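Local coordinates for protein triacylglycerol lipase (Yarrowia lipolytica, PDB 3O0D) that probably hydrolyses the ester bonds of triacylglycerols, as an extracellular, glycosylated yeast lipase of the alpha/beta-hydrolase fold, at residues Glu54-Phe59 against Leu72-Ala77; Glu19-Leu24 against Leu183-Gly188. One frame throughout, in Å; residues are numbered along the deposited sequence.

Interaction 1: Glu54-Phe59 against Leu72-Ala77; sequences ELIEEF and LAVDHA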
ATOM      1  N   GLU A  54      12.611  10.622  12.867  1.00 11.75           N
ATOM      2  CA  GLU A  54      12.463  10.036  14.269  1.00 12.89           C
ATOM      3  C   GLU A  54      11.283   9.113  14.325  1.00 12.79           C
ATOM      4  O   GLU A  54      10.167   9.423  13.865  1.00 11.97           O
ATOM      5  CB  GLU A  54      12.416  11.130  15.312  1.00 16.73           C
ATOM      6  CG  GLU A  54      11.278  11.997  15.160  1.00 22.11           C
ATOM      7  CD  GLU A  54      11.157  13.017  16.341  1.00 30.71           C
ATOM      8  OE1 GLU A  54      11.550  12.707  17.482  1.00 30.37           O
ATOM      9  OE2 GLU A  54      10.673  14.140  16.110  1.00 27.66           O
ATOM     10  N   LEU A  55      11.573   7.925  14.889  1.00 13.43           N
ATOM     11  CA  LEU A  55      10.567   6.937  15.161  1.00 12.91           C
ATOM     12  C   LEU A  55       9.674   7.527  16.318  1.00 13.92           C
ATOM     13  O   LEU A  55      10.234   7.979  17.361  1.00 16.96           O
ATOM     14  CB  LEU A  55      11.224   5.661  15.561  1.00 15.99           C
ATOM     15  CG  LEU A  55      10.208   4.562  15.991  1.00 15.45           C
ATOM     16  CD1 LEU A  55       9.318   4.033  14.790  1.00 19.75           C
ATOM     17  CD2 LEU A  55      10.950   3.426  16.660  1.00 20.30           C
ATOM     18  N   ILE A  56       8.377   7.513  16.073  1.00 12.66           N
ATOM     19  CA  ILE A  56       7.435   7.960  17.139  1.00 14.77           C
ATOM     20  C   ILE A  56       7.009   6.718  17.951  1.00 15.54           C
ATOM     21  O   ILE A  56       7.146   6.696  19.213  1.00 16.42           O
ATOM     22  CB  ILE A  56       6.246   8.773  16.601  1.00 14.47           C
ATOM     23  CG1 ILE A  56       6.800  10.105  15.961  1.00 15.52           C
ATOM     24  CG2 ILE A  56       5.247   9.084  17.825  1.00 15.21           C
ATOM     25  CD1 ILE A  56       7.998  10.768  16.730  1.00 17.81           C
ATOM     26  N   GLU A  57       6.481   5.725  17.245  1.00 15.12           N
ATOM     27  CA  GLU A  57       5.899   4.552  17.951  1.00 16.88           C
ATOM     28  C   GLU A  57       5.871   3.391  16.999  1.00 17.60           C
ATOM     29  O   GLU A  57       5.524   3.563  15.838  1.00 17.34           O
ATOM     30  CB  GLU A  57       4.432   4.868  18.354  1.00 18.40           C
ATOM     31  CG  GLU A  57       3.855   3.813  19.286  1.00 24.88           C
ATOM     32  CD  GLU A  57       2.602   4.281  20.070  1.00 31.79           C
ATOM     33  OE1 GLU A  57       2.480   5.485  20.436  1.00 34.42           O
ATOM     34  OE2 GLU A  57       1.784   3.384  20.371  1.00 39.13           O
ATOM     35  N   GLU A  58       6.114   2.182  17.539  1.00 17.21           N
ATOM     36  CA  GLU A  58       5.868   0.967  16.755  1.00 19.32           C
ATOM     37  C   GLU A  58       4.524   0.363  17.261  1.00 20.40           C
ATOM     38  O   GLU A  58       4.066   0.652  18.393  1.00 20.75           O
ATOM     39  CB  GLU A  58       6.929  -0.054  17.064  1.00 20.79           C
ATOM     40  CG  GLU A  58       8.340   0.273  16.805  1.00 24.40           C
ATOM     41  CD  GLU A  58       9.217  -0.975  16.988  1.00 34.46           C
ATOM     42  OE1 GLU A  58      10.429  -0.876  16.734  1.00 39.31           O
ATOM     43  OE2 GLU A  58       8.698  -2.058  17.419  1.00 38.03           O
ATOM     44  N   PHE A  59       3.885  -0.449  16.439  1.00 16.86           N
ATOM     45  CA  PHE A  59       2.750  -1.222  16.913  1.00 18.36           C
ATOM     46  C   PHE A  59       2.851  -2.679  16.353  1.00 19.15           C
ATOM     47  O   PHE A  59       3.423  -2.918  15.268  1.00 17.70           O
ATOM     48  CB  PHE A  59       1.438  -0.539  16.507  1.00 17.49           C
ATOM     49  CG  PHE A  59       1.295  -0.249  14.997  1.00 19.46           C
ATOM     50  CD1 PHE A  59       0.600  -1.104  14.128  1.00 16.20           C
ATOM     51  CD2 PHE A  59       1.842   0.949  14.458  1.00 17.09           C
ATOM     52  CE1 PHE A  59       0.445  -0.819  12.734  1.00 16.56           C
ATOM     53  CE2 PHE A  59       1.736   1.201  13.049  1.00 15.08           C
ATOM     54  CZ  PHE A  59       1.024   0.364  12.226  1.00 13.98           C
ATOM     55  N   LEU A  72       5.046   4.534  13.166  1.00 11.07           N
ATOM     56  CA  LEU A  72       4.717   5.903  12.869  1.00 11.89           C
ATOM     57  C   LEU A  72       6.016   6.623  13.025  1.00 10.81           C
ATOM     58  O   LEU A  72       6.709   6.559  14.065  1.00 12.16           O
ATOM     59  CB  LEU A  72       3.673   6.379  13.913  1.00 10.94           C
ATOM     60  CG  LEU A  72       3.189   7.831  13.855  1.00 13.85           C
ATOM     61  CD1 LEU A  72       2.599   8.253  12.523  1.00 14.47           C
ATOM     62  CD2 LEU A  72       2.192   8.042  15.051  1.00 15.84           C
ATOM     63  N   ALA A  73       6.383   7.471  12.003  1.00 10.41           N
ATOM     64  CA  ALA A  73       7.632   8.246  12.166  1.00 10.77           C
ATOM     65  C   ALA A  73       7.420   9.656  11.586  1.00  9.48           C
ATOM     66  O   ALA A  73       6.443   9.878  10.858  1.00 11.69           O
ATOM     67  CB  ALA A  73       8.754   7.562  11.347  1.00 10.65           C
ATOM     68  N   VAL A  74       8.345  10.576  11.924  1.00 11.50           N
ATOM     69  CA  VAL A  74       8.268  11.981  11.425  1.00  9.35           C
ATOM     70  C   VAL A  74       9.618  12.258  10.725  1.00  7.71           C
ATOM     71  O   VAL A  74      10.678  12.068  11.320  1.00  9.92           O
ATOM     72  CB  VAL A  74       8.098  12.943  12.586  1.00 11.43           C
ATOM     73  CG1 VAL A  74       8.082  14.402  12.001  1.00 12.03           C
ATOM     74  CG2 VAL A  74       6.740  12.659  13.268  1.00 14.04           C
ATOM     75  N   ASP A  75       9.541  12.749   9.488  1.00  9.28           N
ATOM     76  CA  ASP A  75      10.780  13.018   8.682  1.00  8.42           C
ATOM     77  C   ASP A  75      10.760  14.588   8.615  1.00  9.54           C
ATOM     78  O   ASP A  75       9.942  15.209   7.910  1.00 10.32           O
ATOM     79  CB  ASP A  75      10.600  12.447   7.331  1.00  8.56           C
ATOM     80  CG  ASP A  75      11.856  12.604   6.450  1.00 10.07           C
ATOM     81  OD1 ASP A  75      12.561  13.615   6.659  1.00 12.80           O
ATOM     82  OD2 ASP A  75      12.097  11.748   5.568  1.00 11.33           O
ATOM     83  N   HIS A  76      11.662  15.141   9.397  1.00  9.35           N
ATOM     84  CA  HIS A  76      11.868  16.595   9.479  1.00 11.94           C
ATOM     85  C   HIS A  76      12.624  17.074   8.268  1.00 13.00           C
ATOM     86  O   HIS A  76      12.690  18.316   8.054  1.00 15.11           O
ATOM     87  CB  HIS A  76      12.687  16.860  10.739  1.00 10.17           C
ATOM     88  CG  HIS A  76      11.959  16.508  11.999  1.00 12.59           C
ATOM     89  ND1 HIS A  76      10.830  17.190  12.412  1.00 12.60           N
ATOM     90  CD2 HIS A  76      12.141  15.509  12.888  1.00 18.23           C
ATOM     91  CE1 HIS A  76      10.358  16.635  13.526  1.00 14.84           C
ATOM     92  NE2 HIS A  76      11.157  15.632  13.851  1.00 16.10           N
ATOM     93  N   ALA A  77      13.259  16.182   7.493  1.00 12.12           N
ATOM     94  CA  ALA A  77      13.949  16.680   6.246  1.00 11.99           C
ATOM     95  C   ALA A  77      12.936  16.837   5.160  1.00 11.98           C
ATOM     96  O   ALA A  77      12.952  17.815   4.396  1.00 12.83           O
ATOM     97  CB  ALA A  77      15.062  15.749   5.810  1.00 11.59           C
TER

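Interaction 2: Glu19-Leu24 against Leu183-Gly188; sequences EKYARL and LVVTLG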
ATOM      1  N   GLU A  19      11.096   4.362  -5.082  1.00  8.20           N
ATOM      2  CA  GLU A  19      12.101   3.610  -4.292  1.00  8.34           C
ATOM      3  C   GLU A  19      12.084   4.002  -2.865  1.00  7.39           C
ATOM      4  O   GLU A  19      12.197   3.163  -1.966  1.00  7.60           O
ATOM      5  CB  GLU A  19      13.472   3.803  -4.952  1.00  8.24           C
ATOM      6  CG  GLU A  19      14.622   3.121  -4.200  1.00  9.29           C
ATOM      7  CD  GLU A  19      15.977   3.390  -4.928  1.00 13.94           C
ATOM      8  OE1 GLU A  19      16.399   4.565  -4.963  1.00 16.92           O
ATOM      9  OE2 GLU A  19      16.513   2.393  -5.459  1.00 16.33           O
ATOM     10  N   LYS A  20      11.937   5.310  -2.625  1.00  7.52           N
ATOM     11  CA  LYS A  20      11.805   5.783  -1.254  1.00  6.34           C
ATOM     12  C   LYS A  20      10.710   5.070  -0.423  1.00  6.24           C
ATOM     13  O   LYS A  20      11.039   4.599   0.730  1.00  9.13           O
ATOM     14  CB  LYS A  20      11.564   7.318  -1.240  1.00  8.10           C
ATOM     15  CG  LYS A  20      11.193   7.787   0.172  1.00  8.86           C
ATOM     16  CD  LYS A  20      10.977   9.340   0.068  1.00 12.21           C
ATOM     17  CE  LYS A  20      10.333   9.830   1.358  1.00 12.50           C
ATOM     18  NZ  LYS A  20      10.143  11.329   1.320  1.00 12.14           N
ATOM     19  N   TYR A  21       9.534   4.958  -1.033  1.00  6.83           N
ATOM     20  CA  TYR A  21       8.368   4.342  -0.302  1.00  8.73           C
ATOM     21  C   TYR A  21       8.654   2.821  -0.236  1.00 10.24           C
ATOM     22  O   TYR A  21       8.370   2.140   0.817  1.00 10.64           O
ATOM     23  CB  TYR A  21       6.966   4.741  -0.842  1.00  8.69           C
ATOM     24  CG  TYR A  21       6.798   6.198  -0.498  1.00 10.87           C
ATOM     25  CD1 TYR A  21       6.443   6.583   0.809  1.00 11.86           C
ATOM     26  CD2 TYR A  21       7.126   7.167  -1.425  1.00 10.41           C
ATOM     27  CE1 TYR A  21       6.400   7.870   1.176  1.00 12.80           C
ATOM     28  CE2 TYR A  21       7.079   8.515  -1.030  1.00 13.80           C
ATOM     29  CZ  TYR A  21       6.731   8.824   0.263  1.00 12.34           C
ATOM     30  OH  TYR A  21       6.687  10.136   0.651  1.00 16.12           O
ATOM     31  N   ALA A  22       9.302   2.265  -1.237  1.00  8.44           N
ATOM     32  CA  ALA A  22       9.635   0.870  -1.050  1.00  9.87           C
ATOM     33  C   ALA A  22      10.534   0.635   0.146  1.00  9.74           C
ATOM     34  O   ALA A  22      10.420  -0.370   0.849  1.00  9.13           O
ATOM     35  CB  ALA A  22      10.325   0.269  -2.370  1.00  7.85           C
ATOM     36  N   ARG A  23      11.498   1.517   0.354  1.00  7.34           N
ATOM     37  CA  ARG A  23      12.348   1.385   1.490  1.00  6.07           C
ATOM     38  C   ARG A  23      11.592   1.570   2.825  1.00  8.45           C
ATOM     39  O   ARG A  23      11.809   0.856   3.710  1.00  8.70           O
ATOM     40  CB  ARG A  23      13.514   2.368   1.493  1.00  6.71           C
ATOM     41  CG  ARG A  23      14.467   2.311   0.325  1.00  7.72           C
ATOM     42  CD  ARG A  23      15.683   3.160   0.653  1.00 13.08           C
ATOM     43  NE  ARG A  23      16.532   3.442  -0.471  1.00 14.08           N
ATOM     44  CZ  ARG A  23      17.427   2.621  -0.964  1.00 15.40           C
ATOM     45  NH1 ARG A  23      17.640   1.444  -0.446  1.00 16.62           N
ATOM     46  NH2 ARG A  23      18.131   3.020  -1.981  1.00 20.74           N
ATOM     47  N   LEU A  24      10.740   2.560   2.915  1.00  8.41           N
ATOM     48  CA  LEU A  24       9.998   2.793   4.145  1.00  9.59           C
ATOM     49  C   LEU A  24       9.136   1.542   4.449  1.00  8.36           C
ATOM     50  O   LEU A  24       9.004   1.167   5.648  1.00 11.38           O
ATOM     51  CB  LEU A  24       9.086   4.013   4.047  1.00  9.56           C
ATOM     52  CG  LEU A  24       9.987   5.265   4.143  1.00  9.54           C
ATOM     53  CD1 LEU A  24       9.099   6.485   3.639  1.00 12.58           C
ATOM     54  CD2 LEU A  24      10.664   5.619   5.541  1.00 10.47           C
ATOM     55  N   LEU A 183      -0.772  11.202   1.126  1.00  9.78           N
ATOM     56  CA  LEU A 183      -0.164  10.439  -0.011  1.00  9.35           C
ATOM     57  C   LEU A 183      -0.236   8.959   0.351  1.00  7.37           C
ATOM     58  O   LEU A 183       0.075   8.630   1.443  1.00 11.88           O
ATOM     59  CB  LEU A 183       1.333  10.865  -0.091  1.00  9.52           C
ATOM     60  CG  LEU A 183       2.100  10.031  -1.158  1.00  9.93           C
ATOM     61  CD1 LEU A 183       1.614  10.048  -2.641  1.00 12.35           C
ATOM     62  CD2 LEU A 183       3.574  10.519  -0.955  1.00 15.73           C
ATOM     63  N   VAL A 184      -0.682   8.144  -0.605  1.00 10.60           N
ATOM     64  CA  VAL A 184      -0.831   6.656  -0.342  1.00  9.28           C
ATOM     65  C   VAL A 184       0.021   5.972  -1.412  1.00  7.26           C
ATOM     66  O   VAL A 184      -0.170   6.226  -2.616  1.00 10.79           O
ATOM     67  CB  VAL A 184      -2.284   6.283  -0.561  1.00 11.20           C
ATOM     68  CG1 VAL A 184      -2.454   4.786  -0.432  1.00 13.66           C
ATOM     69  CG2 VAL A 184      -3.131   6.943   0.507  1.00 17.10           C
ATOM     70  N   VAL A 185       0.957   5.156  -0.950  1.00  8.91           N
ATOM     71  CA  VAL A 185       1.723   4.392  -1.976  1.00  7.70           C
ATOM     72  C   VAL A 185       1.658   2.945  -1.412  1.00  7.18           C
ATOM     73  O   VAL A 185       2.120   2.696  -0.306  1.00 11.17           O
ATOM     74  CB  VAL A 185       3.209   4.797  -1.983  1.00  8.70           C
ATOM     75  CG1 VAL A 185       3.999   3.897  -3.003  1.00  9.69           C
ATOM     76  CG2 VAL A 185       3.328   6.338  -2.484  1.00  8.76           C
ATOM     77  N   THR A 186       1.211   2.037  -2.251  1.00  9.28           N
ATOM     78  CA  THR A 186       1.159   0.638  -1.757  1.00 10.12           C
ATOM     79  C   THR A 186       2.094  -0.180  -2.652  1.00  9.14           C
ATOM     80  O   THR A 186       2.311   0.189  -3.807  1.00  9.90           O
ATOM     81  CB  THR A 186      -0.304   0.103  -1.847  1.00  7.84           C
ATOM     82  OG1 THR A 186      -0.705  -0.154  -3.158  1.00 10.41           O
ATOM     83  CG2 THR A 186      -1.347   1.132  -1.227  1.00 14.39           C
ATOM     84  N   LEU A 187       2.543  -1.336  -2.145  1.00  8.22           N
ATOM     85  CA  LEU A 187       3.414  -2.219  -2.969  1.00  7.36           C
ATOM     86  C   LEU A 187       2.866  -3.631  -2.803  1.00  7.14           C
ATOM     87  O   LEU A 187       2.680  -4.096  -1.663  1.00 10.75           O
ATOM     88  CB  LEU A 187       4.836  -2.147  -2.432  1.00  7.87           C
ATOM     89  CG  LEU A 187       5.419  -0.694  -2.471  1.00  8.62           C
ATOM     90  CD1 LEU A 187       5.467  -0.085  -1.030  1.00  9.84           C
ATOM     91  CD2 LEU A 187       6.953  -0.772  -2.953  1.00 10.51           C
ATOM     92  N   GLY A 188       2.655  -4.292  -3.939  1.00  9.19           N
ATOM     93  CA  GLY A 188       2.292  -5.703  -3.899  1.00  8.51           C
ATOM     94  C   GLY A 188       0.865  -5.801  -3.234  1.00 11.19           C
ATOM     95  O   GLY A 188       0.627  -6.741  -2.452  1.00 10.72           O
TER

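Interaction 1: Glu54-Phe59 against Leu72-Ala77
His76 donates from NE2 to OE2 of Glu54 at 2.8 Å, a nearly straight bond. The acceptor lies in the plane of the imidazole. NE2 meets OE2 on the anti side of the carboxylate, tilted out of the carboxylate plane, and carboxylate and ring planes stand 51° apart. CG of Glu54 sits between its own N and carbonyl carbon (chi1 63°), and the extended chain beyond it carries the acid over the sheet face it shares with Val74, to the ring. Tyr154 takes up ND1, so both ring nitrogens are bonded and the ring's rotation is fixed.

The backbones pair antiparallel. Glu54 N to Val74 O and Val74 N to Glu54 O are both 2.9 Å. Next comes a classic beta bulge: Leu72 O accepts from Ile56 N at 2.8 Å and from Glu57 N at 3.3 Å. Glu57 O in turn receives Leu72 N.

The bulge turns Ile56 toward the partner strand. Its CG1 packs on CG2 of Val74 at 3.7 Å, and its CB lies near CG of Leu72. Val74 CG1 sits over one face of the imidazole, displaced toward its rim.

Strands 53-60 and 68-75 form a beta hairpin at one edge of the large mixed sheet. Helix 127-150 packs on the face bearing Leu72 and Val74, and strand 80-87 continues the sheet beyond 68-75.

Interaction 2: Glu19-Leu24 against Leu183-Gly188
The Tyr21 side chain lies along the strand, pointing back toward its N-terminal end, and meets Val185 near its base and Leu183 at its far end. Val185 is the bump beneath the near half. Its CG2 sits over one face of the ring, 4.0 Å from Tyr21 CG, and its CG1 touches Tyr21 CB at 3.8 Å. The two branches thus fit around the bend where the ring leaves the helix. The Tyr21 and Val185 side chains cross at about a right angle.

At the far end, CD2 of Leu183 approaches the ring obliquely. It comes within 3.5 Å of Tyr21 OH and 3.8 Å of Tyr21 CZ. CG of Tyr21 is anti to its carbonyl carbon (chi1 -69°), which lays the ring along the strand toward Leu183. The hydroxyl has a polar partner in Gln80, so a buried polar end is satisfied beside a leucine methyl.

Leu187 fills the hollow beside the next helix residue. Its CD2 reaches Ala22 CB at 3.6 Å and also nears Ala22 CA. The small alanine lets the leucine tip come close to the helix backbone. The other branch, CD1, lies 4.1 Å from Tyr21 O.

Leu183, Val185 and Leu187 alternate with Val184 and Thr186, which point away from the helix. One strand face therefore supplies all the strand's share of the contact, and the helix adds the Tyr21 ring and the Ala22 methyl. No hydrogen bond crosses it. The axes of helix segment 19-24 and strand 183-187 come within 8.9 Å and cross at 70°.

Helix 12-27 packs here on the central sheet of an alpha/beta-hydrolase fold. Strand 183-187 runs between parallel strands 155-161 and 222-227. Tyr21 also touches Ala157 and Thr159 of strand 155-161, and Phe17 of its own helix meets its ring edge-to-face.

Overall arrangement
Both interactions involve the same large mixed sheet, but at different depths. Interaction 1 pairs two strands at its edge and is partly buried, its centre about 18 Å from that of the chain. Interaction 2 sets a helix against an inner strand and is fully buried, its centre about 7 Å from that of the chain. Their chemistry follows: the edge contact relies on backbone hydrogen bonds and a histidine-carboxylate bond, the inner one on apolar packing. Their centres are about 16 Å apart and they do not touch. Helix 12-27 precedes strand 53-60 in the chain, and strand 80-87 links the two regions: it pairs with 68-75 and also meets Lys20 and Leu24 through Tyr82.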